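Local coordinates for uncharacterized protein (Helicobacter pylori, PDB 4O5J), which is the sialic acid-binding adhesin SabA, an outer membrane protein that probably attaches the bacterium to sialylated carbohydrates through its extracellular domain, at residues Phe108-Lys113 and Ala121-Asn126; Lys321-Ile326 and Pro336-Val341. All coordinates share one frame; numbering follows the deposited sequence.

Contact 1: Phe108-Lys113 and Ala121-Asn126; sequences FFVGKK and ASVQGN
The carboxamide of Asn-126 lies against the peptide backbone of Val-110 and bonds to both of its polar atoms. Val-110 N gives its hydrogen to Asn-126 OD1 at 2.8 Å, in a nearly straight bond of 167°. In return Asn-126 ND2 donates to Val-110 O, also at 2.8 Å, on a lone pair in the carbonyl plane. Val-110 O has a second donor, Ala-121 N at 3.0 Å, tilted out of that plane. The other hydrogen bond of Asn-126 ND2 goes to Ala-121 O at 3.1 Å. Three bonds thus hold the amide and fix its rotation, with OD1 and ND2 told apart by their partners. CG stands anti to the backbone N of Asn-126 (chi1 -155°), which carries the amide across to the strand. The Phe-109 ring lies obliquely by Asn-126 ND2, its plane 23° from that of the amide.

The apolar contacts are fewer. Val-110 CG1 meets Ala-121 CB at 3.8 Å, and Val-110 CB approaches Val-123 CG2 at 4.2 Å. Tyr-149 of helix 146-163 also packs on Val-110.

Gly-111 takes backbone angles suited to glycine where the chain turns between two short strands. Val-123 to Asn-126 form a type II beta turn, with Gly-125 at its third position. At the turn's end the Asn-126 amide bonds to both N and O of Val-110, much as a neighbouring strand would, on the edge away from strand 143-144.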
ATOM      1  N   PHE A 108     -24.518  -1.080 -15.057  1.00 29.25           N
ATOM      2  CA  PHE A 108     -24.852  -2.251 -15.896  1.00 25.49           C
ATOM      3  C   PHE A 108     -26.285  -2.675 -15.584  1.00 30.43           C
ATOM      4  O   PHE A 108     -26.876  -2.246 -14.580  1.00 35.16           O
ATOM      5  CB  PHE A 108     -23.866  -3.394 -15.601  1.00 23.42           C
ATOM      6  CG  PHE A 108     -23.718  -3.696 -14.128  1.00 31.30           C
ATOM      7  CD1 PHE A 108     -24.601  -4.616 -13.484  1.00 30.19           C
ATOM      8  CD2 PHE A 108     -22.726  -3.080 -13.374  1.00 28.70           C
ATOM      9  CE1 PHE A 108     -24.463  -4.898 -12.106  1.00 32.97           C
ATOM     10  CE2 PHE A 108     -22.572  -3.376 -12.002  1.00 29.41           C
ATOM     11  CZ  PHE A 108     -23.462  -4.272 -11.355  1.00 30.55           C
ATOM     12  N   PHE A 109     -26.849  -3.528 -16.443  1.00 31.14           N
ATOM     13  CA  PHE A 109     -28.209  -4.004 -16.300  1.00 26.65           C
ATOM     14  C   PHE A 109     -28.214  -5.454 -15.738  1.00 29.49           C
ATOM     15  O   PHE A 109     -27.553  -6.352 -16.287  1.00 32.57           O
ATOM     16  CB  PHE A 109     -28.897  -4.015 -17.651  1.00 28.73           C
ATOM     17  CG  PHE A 109     -30.297  -4.560 -17.625  1.00 32.94           C
ATOM     18  CD1 PHE A 109     -31.353  -3.811 -17.097  1.00 33.57           C
ATOM     19  CD2 PHE A 109     -30.555  -5.857 -18.131  1.00 34.65           C
ATOM     20  CE1 PHE A 109     -32.656  -4.338 -17.064  1.00 32.70           C
ATOM     21  CE2 PHE A 109     -31.850  -6.369 -18.125  1.00 35.69           C
ATOM     22  CZ  PHE A 109     -32.918  -5.600 -17.608  1.00 34.46           C
ATOM     23  N   VAL A 110     -28.911  -5.667 -14.627  1.00 31.72           N
ATOM     24  CA  VAL A 110     -28.989  -7.012 -14.032  1.00 35.26           C
ATOM     25  C   VAL A 110     -30.282  -7.651 -14.496  1.00 35.81           C
ATOM     26  O   VAL A 110     -31.362  -7.172 -14.182  1.00 37.79           O
ATOM     27  CB  VAL A 110     -28.961  -6.993 -12.517  1.00 30.93           C
ATOM     28  CG1 VAL A 110     -29.226  -8.421 -11.933  1.00 27.34           C
ATOM     29  CG2 VAL A 110     -27.649  -6.443 -12.009  1.00 26.25           C
ATOM     30  N   GLY A 111     -30.175  -8.722 -15.269  1.00 38.07           N
ATOM     31  CA  GLY A 111     -31.355  -9.498 -15.647  1.00 49.51           C
ATOM     32  C   GLY A 111     -31.063 -10.224 -16.973  1.00 69.60           C
ATOM     33  O   GLY A 111     -29.888 -10.261 -17.450  1.00 74.23           O
ATOM     34  N   LYS A 112     -32.109 -10.803 -17.583  1.00 81.49           N
ATOM     35  CA  LYS A 112     -31.968 -11.642 -18.788  1.00 84.53           C
ATOM     36  C   LYS A 112     -32.174 -10.733 -19.980  1.00 90.69           C
ATOM     37  O   LYS A 112     -33.082  -9.897 -20.021  1.00 84.12           O
ATOM     38  CB  LYS A 112     -32.875 -12.898 -18.793  1.00 80.72           C
ATOM     39  CG  LYS A 112     -33.859 -13.052 -17.617  1.00103.18           C
ATOM     40  CD  LYS A 112     -33.242 -13.271 -16.188  1.00 92.55           C
ATOM     41  CE  LYS A 112     -33.828 -12.355 -15.072  1.00 75.37           C
ATOM     42  NZ  LYS A 112     -33.116 -12.495 -13.736  1.00 62.29           N
ATOM     43  N   LYS A 113     -31.243 -10.837 -20.904  1.00105.83           N
ATOM     44  CA  LYS A 113     -31.156  -9.914 -22.017  1.00 94.68           C
ATOM     45  C   LYS A 113     -31.733 -10.603 -23.265  1.00116.37           C
ATOM     46  O   LYS A 113     -30.985 -11.042 -24.122  1.00116.45           O
ATOM     47  CB  LYS A 113     -29.687  -9.418 -22.176  1.00 92.94           C
ATOM     48  CG  LYS A 113     -29.416  -8.545 -23.399  1.00 94.34           C
ATOM     49  CD  LYS A 113     -28.361  -7.470 -23.159  1.00 99.89           C
ATOM     50  CE  LYS A 113     -27.427  -7.240 -24.359  1.00 98.32           C
ATOM     51  NZ  LYS A 113     -26.260  -8.194 -24.185  1.00 85.72           N
ATOM     52  N   ALA A 121     -34.146  -7.899 -13.220  1.00 35.35           N
ATOM     53  CA  ALA A 121     -34.264  -8.522 -11.922  1.00 35.58           C
ATOM     54  C   ALA A 121     -34.719  -7.406 -10.949  1.00 38.18           C
ATOM     55  O   ALA A 121     -34.349  -6.244 -11.096  1.00 38.71           O
ATOM     56  CB  ALA A 121     -32.922  -9.079 -11.488  1.00 30.04           C
ATOM     57  N   SER A 122     -35.523  -7.758  -9.957  1.00 34.83           N
ATOM     58  CA  SER A 122     -36.021  -6.798  -8.964  1.00 34.85           C
ATOM     59  C   SER A 122     -34.981  -6.533  -7.884  1.00 41.00           C
ATOM     60  O   SER A 122     -35.184  -6.897  -6.724  1.00 37.54           O
ATOM     61  CB  SER A 122     -37.302  -7.302  -8.298  1.00 35.73           C
ATOM     62  OG  SER A 122     -38.316  -7.319  -9.184  1.00 44.20           O
ATOM     63  N   VAL A 123     -33.864  -5.907  -8.261  1.00 36.24           N
ATOM     64  CA  VAL A 123     -32.845  -5.556  -7.305  1.00 29.07           C
ATOM     65  C   VAL A 123     -32.634  -4.047  -7.194  1.00 32.31           C
ATOM     66  O   VAL A 123     -32.554  -3.352  -8.187  1.00 33.01           O
ATOM     67  CB  VAL A 123     -31.533  -6.295  -7.591  1.00 26.40           C
ATOM     68  CG1 VAL A 123     -31.744  -7.855  -7.578  1.00 28.57           C
ATOM     69  CG2 VAL A 123     -30.912  -5.846  -8.920  1.00 22.48           C
ATOM     70  N   GLN A 124     -32.561  -3.563  -5.963  1.00 30.11           N
ATOM     71  CA  GLN A 124     -32.414  -2.147  -5.683  1.00 28.73           C
ATOM     72  C   GLN A 124     -31.186  -1.602  -6.427  1.00 28.80           C
ATOM     73  O   GLN A 124     -30.075  -2.114  -6.274  1.00 31.43           O
ATOM     74  CB  GLN A 124     -32.222  -1.996  -4.189  1.00 31.04           C
ATOM     75  CG  GLN A 124     -32.699  -0.701  -3.653  1.00 28.10           C
ATOM     76  CD  GLN A 124     -32.606  -0.626  -2.162  1.00 31.03           C
ATOM     77  OE1 GLN A 124     -31.991  -1.476  -1.537  1.00 37.00           O
ATOM     78  NE2 GLN A 124     -33.190   0.377  -1.574  1.00 38.44           N
ATOM     79  N   GLY A 125     -31.370  -0.546  -7.240  1.00 25.85           N
ATOM     80  CA  GLY A 125     -30.250   0.090  -7.945  1.00 19.06           C
ATOM     81  C   GLY A 125     -30.180  -0.302  -9.406  1.00 31.36           C
ATOM     82  O   GLY A 125     -29.376   0.285 -10.177  1.00 31.00           O
ATOM     83  N   ASN A 126     -31.008  -1.249  -9.846  1.00 27.43           N
ATOM     84  CA  ASN A 126     -30.958  -1.719 -11.217  1.00 27.81           C
ATOM     85  C   ASN A 126     -31.485  -0.616 -12.170  1.00 21.28           C
ATOM     86  O   ASN A 126     -32.576  -0.157 -12.000  1.00 31.59           O
ATOM     87  CB  ASN A 126     -31.821  -2.954 -11.395  1.00 24.06           C
ATOM     88  CG  ASN A 126     -31.391  -3.845 -12.564  1.00 34.57           C
ATOM     89  OD1 ASN A 126     -30.260  -3.750 -13.063  1.00 29.06           O
ATOM     90  ND2 ASN A 126     -32.268  -4.798 -12.941  1.00 27.00           N
TER

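Contact 2: Lys321-Ile326 and Pro336-Val341; sequences KAYLKI and PYRQVV
This contact belongs to the irregular connection between helix 313-320 and the long helix 343-396, where two short 3-10 segments come together around one tyrosine. Tyr-323 packs against Pro-336, Arg-338, Val-340 and Val-341. Its CG sits between the backbone N and the carbonyl carbon (chi1 71°), and its bond to CB points toward the segment 336-341.

The ring meets its neighbours at different points. Val-340 CG1 comes to the ring edge, near its plane, at 3.5 Å from Tyr-323 CD2. Further out, Val-341 CG2 lies obliquely by the phenol end, 4.0 Å from Tyr-323 OH. Arg-338 reaches the other side of the ring's outline, with NH1 at 3.5 Å from Tyr-323 CE1. Its chain bends at chi3 (60°), and the guanidinium plane stands 82° from the ring. Leu-324 CG, from the same segment as the ring, lies over one face, toward the rim.

A 3-10 turn at about 322-324 comes soon after helix 313-320, and the turn 339-341 leads toward helix 343-396. The contact therefore closes the connecting loop at its base. No hydrogen bond crosses between the two segments.

Backbone oxygens also meet carbon here. Tyr-323 CB is 3.1 Å from Tyr-337 O, and Tyr-323 O lies 3.4 Å from Pro-336 CB. Ala-322 sits near Val-340 and also packs on Ser-99 and Leu-100 of helix 82-101. Tyr-337 turns to other helices: its OH bonds to Gln-163, and its side chain touches Thr-92 and Leu-95.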
ATOM      1  N   LYS A 321     -15.944  11.293  -4.843  1.00 38.60           N
ATOM      2  CA  LYS A 321     -17.284  11.895  -4.743  1.00 37.41           C
ATOM      3  C   LYS A 321     -18.379  10.843  -4.896  1.00 45.50           C
ATOM      4  O   LYS A 321     -19.563  11.170  -5.073  1.00 41.53           O
ATOM      5  CB  LYS A 321     -17.450  13.010  -5.761  1.00 34.18           C
ATOM      6  CG  LYS A 321     -16.485  14.159  -5.600  1.00 42.77           C
ATOM      7  CD  LYS A 321     -16.856  15.008  -4.474  1.00 51.78           C
ATOM      8  CE  LYS A 321     -15.992  16.249  -4.481  1.00 65.88           C
ATOM      9  NZ  LYS A 321     -16.620  17.063  -3.429  1.00 84.19           N
ATOM     10  N   ALA A 322     -17.987   9.567  -4.862  1.00 41.90           N
ATOM     11  CA  ALA A 322     -18.908   8.458  -5.176  1.00 41.57           C
ATOM     12  C   ALA A 322     -20.139   8.515  -4.277  1.00 45.55           C
ATOM     13  O   ALA A 322     -21.206   8.074  -4.675  1.00 46.98           O
ATOM     14  CB  ALA A 322     -18.194   7.095  -5.046  1.00 38.39           C
ATOM     15  N   TYR A 323     -19.995   9.099  -3.079  1.00 48.22           N
ATOM     16  CA  TYR A 323     -21.079   9.115  -2.125  1.00 48.87           C
ATOM     17  C   TYR A 323     -22.154  10.096  -2.542  1.00 55.75           C
ATOM     18  O   TYR A 323     -23.237  10.076  -1.960  1.00 55.25           O
ATOM     19  CB  TYR A 323     -20.583   9.456  -0.718  1.00 47.71           C
ATOM     20  CG  TYR A 323     -20.154  10.909  -0.573  1.00 55.44           C
ATOM     21  CD1 TYR A 323     -21.016  11.874  -0.059  1.00 55.96           C
ATOM     22  CD2 TYR A 323     -18.884  11.324  -0.976  1.00 54.13           C
ATOM     23  CE1 TYR A 323     -20.600  13.193   0.068  1.00 61.10           C
ATOM     24  CE2 TYR A 323     -18.468  12.663  -0.846  1.00 58.51           C
ATOM     25  CZ  TYR A 323     -19.328  13.570  -0.328  1.00 62.55           C
ATOM     26  OH  TYR A 323     -18.928  14.887  -0.208  1.00 76.43           O
ATOM     27  N   LEU A 324     -21.869  10.954  -3.521  1.00 50.46           N
ATOM     28  CA  LEU A 324     -22.833  11.934  -4.018  1.00 48.85           C
ATOM     29  C   LEU A 324     -23.604  11.387  -5.226  1.00 51.01           C
ATOM     30  O   LEU A 324     -24.453  12.066  -5.788  1.00 50.30           O
ATOM     31  CB  LEU A 324     -22.134  13.253  -4.420  1.00 45.60           C
ATOM     32  CG  LEU A 324     -21.603  13.971  -3.184  1.00 55.80           C
ATOM     33  CD1 LEU A 324     -20.641  15.067  -3.596  1.00 52.10           C
ATOM     34  CD2 LEU A 324     -22.747  14.514  -2.328  1.00 52.12           C
ATOM     35  N   LYS A 325     -23.296  10.173  -5.638  1.00 44.38           N
ATOM     36  CA  LYS A 325     -23.982   9.576  -6.773  1.00 41.53           C
ATOM     37  C   LYS A 325     -25.483   9.530  -6.554  1.00 55.13           C
ATOM     38  O   LYS A 325     -25.925   9.136  -5.484  1.00 65.10           O
ATOM     39  CB  LYS A 325     -23.430   8.207  -7.038  1.00 38.61           C
ATOM     40  CG  LYS A 325     -23.923   7.523  -8.278  1.00 40.17           C
ATOM     41  CD  LYS A 325     -23.160   6.190  -8.404  1.00 38.03           C
ATOM     42  CE  LYS A 325     -23.920   5.263  -9.349  1.00 30.68           C
ATOM     43  NZ  LYS A 325     -23.386   3.892  -9.324  1.00 26.24           N
ATOM     44  N   ILE A 326     -26.280  10.005  -7.510  1.00 52.04           N
ATOM     45  CA  ILE A 326     -27.726   9.942  -7.360  1.00 54.96           C
ATOM     46  C   ILE A 326     -28.330   9.150  -8.470  1.00 48.72           C
ATOM     47  O   ILE A 326     -27.847   9.189  -9.593  1.00 51.47           O
ATOM     48  CB  ILE A 326     -28.380  11.300  -7.292  1.00 59.27           C
ATOM     49  CG1 ILE A 326     -28.073  12.104  -8.536  1.00 46.10           C
ATOM     50  CG2 ILE A 326     -27.952  12.035  -5.950  1.00 67.84           C
ATOM     51  CD1 ILE A 326     -27.934  13.636  -8.314  1.00 54.68           C
ATOM     52  N   PRO A 336     -25.844   6.538   1.571  1.00 79.89           N
ATOM     53  CA  PRO A 336     -24.806   6.240   0.560  1.00 68.89           C
ATOM     54  C   PRO A 336     -23.489   5.919   1.263  1.00 71.60           C
ATOM     55  O   PRO A 336     -23.395   6.151   2.483  1.00 64.67           O
ATOM     56  CB  PRO A 336     -24.673   7.558  -0.224  1.00 77.96           C
ATOM     57  CG  PRO A 336     -25.102   8.625   0.772  1.00 73.87           C
ATOM     58  CD  PRO A 336     -26.204   7.971   1.588  1.00 70.05           C
ATOM     59  N   TYR A 337     -22.483   5.396   0.541  1.00 61.59           N
ATOM     60  CA  TYR A 337     -21.174   5.143   1.154  1.00 59.92           C
ATOM     61  C   TYR A 337     -20.336   6.434   1.412  1.00 68.18           C
ATOM     62  O   TYR A 337     -19.549   6.834   0.554  1.00 71.19           O
ATOM     63  CB  TYR A 337     -20.395   4.079   0.361  1.00 53.29           C
ATOM     64  CG  TYR A 337     -19.099   3.733   0.968  1.00 48.71           C
ATOM     65  CD1 TYR A 337     -19.075   3.020   2.182  1.00 45.31           C
ATOM     66  CD2 TYR A 337     -17.866   4.113   0.341  1.00 45.63           C
ATOM     67  CE1 TYR A 337     -17.851   2.701   2.764  1.00 50.95           C
ATOM     68  CE2 TYR A 337     -16.613   3.773   0.926  1.00 48.12           C
ATOM     69  CZ  TYR A 337     -16.627   3.066   2.149  1.00 53.18           C
ATOM     70  OH  TYR A 337     -15.439   2.663   2.820  1.00 55.27           O
ATOM     71  N   ARG A 338     -20.528   7.056   2.593  1.00 70.70           N
ATOM     72  CA  ARG A 338     -19.928   8.361   2.945  1.00 67.57           C
ATOM     73  C   ARG A 338     -18.456   8.287   3.352  1.00 69.54           C
ATOM     74  O   ARG A 338     -17.749   9.308   3.279  1.00 60.88           O
ATOM     75  CB  ARG A 338     -20.749   9.088   4.004  1.00 70.51           C
ATOM     76  CG  ARG A 338     -22.048   9.657   3.412  1.00 75.00           C
ATOM     77  CD  ARG A 338     -22.820  10.567   4.354  1.00 90.17           C
ATOM     78  NE  ARG A 338     -22.029  11.728   4.754  1.00121.76           N
ATOM     79  CZ  ARG A 338     -21.963  12.889   4.092  1.00127.30           C
ATOM     80  NH1 ARG A 338     -22.637  13.068   2.948  1.00120.15           N
ATOM     81  NH2 ARG A 338     -21.210  13.877   4.588  1.00115.24           N
ATOM     82  N   GLN A 339     -17.993   7.083   3.741  1.00 61.58           N
ATOM     83  CA  GLN A 339     -16.621   6.856   4.204  1.00 60.91           C
ATOM     84  C   GLN A 339     -15.612   7.415   3.184  1.00 61.23           C
ATOM     85  O   GLN A 339     -14.510   7.839   3.548  1.00 59.59           O
ATOM     86  CB  GLN A 339     -16.353   5.333   4.482  1.00 65.43           C
ATOM     87  CG  GLN A 339     -16.934   4.865   5.765  1.00 76.83           C
ATOM     88  CD  GLN A 339     -16.242   5.597   6.871  1.00 99.54           C
ATOM     89  OE1 GLN A 339     -15.021   5.556   6.963  1.00116.40           O
ATOM     90  NE2 GLN A 339     -16.996   6.316   7.686  1.00109.99           N
ATOM     91  N   VAL A 340     -16.011   7.423   1.913  1.00 54.30           N
ATOM     92  CA  VAL A 340     -15.170   7.844   0.815  1.00 52.14           C
ATOM     93  C   VAL A 340     -14.718   9.334   0.999  1.00 59.95           C
ATOM     94  O   VAL A 340     -13.823   9.821   0.297  1.00 64.79           O
ATOM     95  CB  VAL A 340     -15.886   7.536  -0.548  1.00 49.05           C
ATOM     96  CG1 VAL A 340     -16.569   8.769  -1.117  1.00 45.42           C
ATOM     97  CG2 VAL A 340     -14.910   6.941  -1.542  1.00 46.13           C
ATOM     98  N   VAL A 341     -15.320  10.030   1.972  1.00 60.98           N
ATOM     99  CA  VAL A 341     -15.020  11.414   2.209  1.00 66.76           C
ATOM    100  C   VAL A 341     -13.701  11.485   3.010  1.00 68.96           C
ATOM    101  O   VAL A 341     -13.014  12.503   3.022  1.00 68.38           O
ATOM    102  CB  VAL A 341     -16.218  12.109   2.899  1.00 67.98           C
ATOM    103  CG1 VAL A 341     -16.144  11.970   4.416  1.00 63.67           C
ATOM    104  CG2 VAL A 341     -16.263  13.536   2.495  1.00 89.60           C
TER

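Overall arrangement
Both contacts lie on the same side of the chain's centre. The centre of contact 1 is about 34 Å from the centre of the chain, and that of contact 2 about 22 Å. Their centres are about 21 Å apart and they do not touch. Contact 1 is the more buried, although its loop reaches the surface. Contact 2 is partly buried. Contact 1 joins short strands to a loop through polar bonds to the backbone. Contact 2 joins two 3-10 turns between helices, by packing around an aromatic ring. Both share neighbours: helix 146-163 touches Val-110 and Tyr-337, and Ala-102 touches Phe-108 while accepting a bond from Lys-325.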